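Local coordinates for transcriptional regulator, Crp/Fnr family (Eubacterium rectale ATCC 33656, PDB 3DV8), which probably regulates transcription as a Crp/Fnr-type factor, pairing a cyclic nucleotide-binding-like domain with a helix-turn-helix domain presumed to bind DNA, at residues D76-S81 / V93-E98. Residues are numbered along the deposited sequence; the frame is centred on the assembly and turned at random.
Sequences DMCLLS and VTIEAE
Ile95 places its terminal methyl against the end of strand 77-78 and the 3-10 segment that follows. CD1 lies 3.3 Å from Cys78 SG and 3.7 Å from the backbone N of Ser81. Ser81 CB is also near, 3.9 Å from the same CD1. One methyl therefore meets the sulfur, the peptide nitrogen and the serine methylene. Ile95 extends this far because its chain is stretched, with CD1 anti to CA (chi2 170°). The CB of Cys78 points toward the 93-98 segment, and SG, anti to the backbone N (chi1 -177°), continues to the methyl.

A second apolar pair lies alongside. Val93 brings its CG2 branch to Leu80, 4.0 Å from CB, so the valine meets the base of the leucine side chain. All five touching residues are buried.

The next shell holds both sides in place. The Ser81 hydroxyl is hydrogen-bonded to the carbonyl O of Gly46, and the Cys78 backbone pairs with Leu48. On the other side, the Ile95 backbone pairs with Ile37 of the neighbouring strand 36-39, and the side chains of Val93 and Ile95 also touch Thr57. Leu79 packs on helix 119-145 instead.

Strands 77-78 and 94-97 belong to different four-stranded antiparallel sheets. Cys78 and Ile95, from the two strands, and the residues beside them meet in the interior between these sheets, as in the beta-roll core of the cyclic nucleotide-binding domain, a member of the cupin clan.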
ATOM      1  N   ASP A  76       3.881 -18.862   4.678  1.00 64.93           N
ATOM      2  CA  ASP A  76       3.117 -17.614   4.559  1.00 65.11           C
ATOM      3  C   ASP A  76       1.633 -17.916   4.361  1.00 66.23           C
ATOM      4  O   ASP A  76       1.253 -19.043   4.030  1.00 66.18           O
ATOM      5  CB  ASP A  76       3.603 -16.732   3.382  1.00 64.61           C
ATOM      6  CG  ASP A  76       4.816 -15.885   3.722  1.00 63.49           C
ATOM      7  OD1 ASP A  76       4.840 -15.281   4.816  1.00 64.32           O
ATOM      8  OD2 ASP A  76       5.715 -15.754   2.860  1.00 62.11           O
HETATM    9  N   MSE A  77       0.809 -16.899   4.606  1.00 67.62           N
HETATM   10  CA  MSE A  77      -0.625 -16.952   4.350  1.00 69.47           C
HETATM   11  C   MSE A  77      -1.026 -15.881   3.375  1.00 65.58           C
HETATM   12  O   MSE A  77      -0.582 -14.750   3.479  1.00 64.97           O
HETATM   13  CB  MSE A  77      -1.447 -16.807   5.617  1.00 68.84           C
HETATM   14  CG  MSE A  77      -2.156 -18.072   6.032  1.00 72.25           C
HETATM   15 SE   MSE A  77      -2.593 -17.894   7.883  0.75 80.65          SE
HETATM   16  CE  MSE A  77      -0.692 -18.219   8.591  1.00 78.25           C
ATOM     17  N   CYS A  78      -1.890 -16.258   2.443  1.00 63.34           N
ATOM     18  CA  CYS A  78      -2.424 -15.347   1.455  1.00 61.43           C
ATOM     19  C   CYS A  78      -3.790 -14.898   1.956  1.00 58.98           C
ATOM     20  O   CYS A  78      -4.654 -15.738   2.201  1.00 57.86           O
ATOM     21  CB  CYS A  78      -2.558 -16.056   0.116  1.00 60.95           C
ATOM     22  SG  CYS A  78      -3.125 -14.981  -1.172  1.00 63.20           S
ATOM     23  N   LEU A  79      -3.963 -13.590   2.140  1.00 57.50           N
ATOM     24  CA  LEU A  79      -5.243 -13.004   2.550  1.00 57.33           C
ATOM     25  C   LEU A  79      -6.043 -12.498   1.353  1.00 57.33           C
ATOM     26  O   LEU A  79      -7.258 -12.720   1.294  1.00 57.40           O
ATOM     27  CB  LEU A  79      -5.029 -11.844   3.536  1.00 57.33           C
ATOM     28  CG  LEU A  79      -6.253 -11.080   4.078  1.00 57.70           C
ATOM     29  CD1 LEU A  79      -7.335 -12.016   4.610  1.00 58.86           C
ATOM     30  CD2 LEU A  79      -5.835 -10.109   5.167  1.00 57.50           C
ATOM     31  N   LEU A  80      -5.353 -11.844   0.403  1.00 57.32           N
ATOM     32  CA  LEU A  80      -5.991 -11.180  -0.763  1.00 56.85           C
ATOM     33  C   LEU A  80      -6.645 -12.099  -1.804  1.00 56.92           C
ATOM     34  O   LEU A  80      -7.365 -11.617  -2.688  1.00 56.54           O
ATOM     35  CB  LEU A  80      -5.031 -10.172  -1.421  1.00 56.73           C
ATOM     36  CG  LEU A  80      -4.440  -9.096  -0.490  1.00 53.99           C
ATOM     37  CD1 LEU A  80      -3.499  -8.181  -1.272  1.00 52.30           C
ATOM     38  CD2 LEU A  80      -5.516  -8.277   0.232  1.00 51.93           C
ATOM     39  N   SER A  81      -6.392 -13.407  -1.691  1.00 57.37           N
ATOM     40  CA  SER A  81      -7.102 -14.438  -2.468  1.00 57.09           C
ATOM     41  C   SER A  81      -8.569 -14.597  -1.975  1.00 57.44           C
ATOM     42  O   SER A  81      -9.387 -15.219  -2.672  1.00 57.64           O
ATOM     43  CB  SER A  81      -6.347 -15.770  -2.411  1.00 56.65           C
ATOM     44  OG  SER A  81      -5.982 -16.053  -1.079  1.00 55.86           O
ATOM     45  N   VAL A  93      -5.902  -7.699  -7.418  1.00 56.83           N
ATOM     46  CA  VAL A  93      -4.551  -8.226  -7.575  1.00 56.55           C
ATOM     47  C   VAL A  93      -4.629  -9.591  -8.247  1.00 56.79           C
ATOM     48  O   VAL A  93      -5.665 -10.266  -8.162  1.00 57.85           O
ATOM     49  CB  VAL A  93      -3.818  -8.367  -6.196  1.00 56.54           C
ATOM     50  CG1 VAL A  93      -3.714  -7.009  -5.493  1.00 53.53           C
ATOM     51  CG2 VAL A  93      -4.504  -9.399  -5.288  1.00 54.70           C
ATOM     52  N   THR A  94      -3.546  -9.971  -8.927  1.00 55.61           N
ATOM     53  CA  THR A  94      -3.412 -11.285  -9.548  1.00 55.14           C
ATOM     54  C   THR A  94      -2.356 -12.051  -8.735  1.00 54.82           C
ATOM     55  O   THR A  94      -1.291 -11.506  -8.426  1.00 53.73           O
ATOM     56  CB  THR A  94      -3.064 -11.185 -11.046  1.00 55.16           C
ATOM     57  OG1 THR A  94      -4.118 -10.478 -11.711  1.00 55.88           O
ATOM     58  CG2 THR A  94      -2.917 -12.576 -11.688  1.00 54.00           C
ATOM     59  N   ILE A  95      -2.685 -13.291  -8.357  1.00 54.80           N
ATOM     60  CA  ILE A  95      -1.792 -14.164  -7.585  1.00 55.00           C
ATOM     61  C   ILE A  95      -1.546 -15.414  -8.426  1.00 56.00           C
ATOM     62  O   ILE A  95      -2.511 -16.027  -8.919  1.00 56.57           O
ATOM     63  CB  ILE A  95      -2.368 -14.561  -6.203  1.00 54.71           C
ATOM     64  CG1 ILE A  95      -2.884 -13.321  -5.439  1.00 55.31           C
ATOM     65  CG2 ILE A  95      -1.298 -15.273  -5.383  1.00 49.10           C
ATOM     66  CD1 ILE A  95      -3.668 -13.641  -4.190  1.00 54.70           C
ATOM     67  N   GLU A  96      -0.270 -15.768  -8.606  1.00 55.93           N
ATOM     68  CA  GLU A  96       0.113 -16.946  -9.387  1.00 56.69           C
ATOM     69  C   GLU A  96       1.291 -17.697  -8.767  1.00 56.90           C
ATOM     70  O   GLU A  96       2.077 -17.105  -8.021  1.00 56.93           O
ATOM     71  CB  GLU A  96       0.448 -16.530 -10.825  1.00 56.54           C
ATOM     72  CG  GLU A  96       1.734 -15.709 -10.968  1.00 57.09           C
ATOM     73  CD  GLU A  96       2.023 -15.247 -12.385  1.00 57.74           C
ATOM     74  OE1 GLU A  96       1.111 -15.232 -13.239  1.00 62.15           O
ATOM     75  OE2 GLU A  96       3.186 -14.876 -12.634  1.00 55.57           O
ATOM     76  N   ALA A  97       1.419 -18.981  -9.117  1.00 57.23           N
ATOM     77  CA  ALA A  97       2.509 -19.842  -8.631  1.00 57.47           C
ATOM     78  C   ALA A  97       3.786 -19.634  -9.462  1.00 57.39           C
ATOM     79  O   ALA A  97       3.784 -19.888 -10.670  1.00 57.22           O
ATOM     80  CB  ALA A  97       2.087 -21.327  -8.681  1.00 56.59           C
ATOM     81  N   GLU A  98       4.857 -19.168  -8.820  1.00 57.37           N
ATOM     82  CA  GLU A  98       6.178 -19.023  -9.480  1.00 58.15           C
ATOM     83  C   GLU A  98       6.972 -20.326  -9.543  1.00 58.89           C
ATOM     84  O   GLU A  98       7.880 -20.451 -10.365  1.00 59.46           O
ATOM     85  CB  GLU A  98       7.031 -17.950  -8.815  1.00 58.38           C
ATOM     86  CG  GLU A  98       6.607 -16.576  -9.164  1.00 56.59           C
ATOM     87  CD  GLU A  98       7.570 -15.555  -8.630  1.00 60.43           C
ATOM     88  OE1 GLU A  98       7.786 -15.515  -7.390  1.00 58.13           O
ATOM     89  OE2 GLU A  98       8.091 -14.789  -9.464  1.00 57.92           O
TER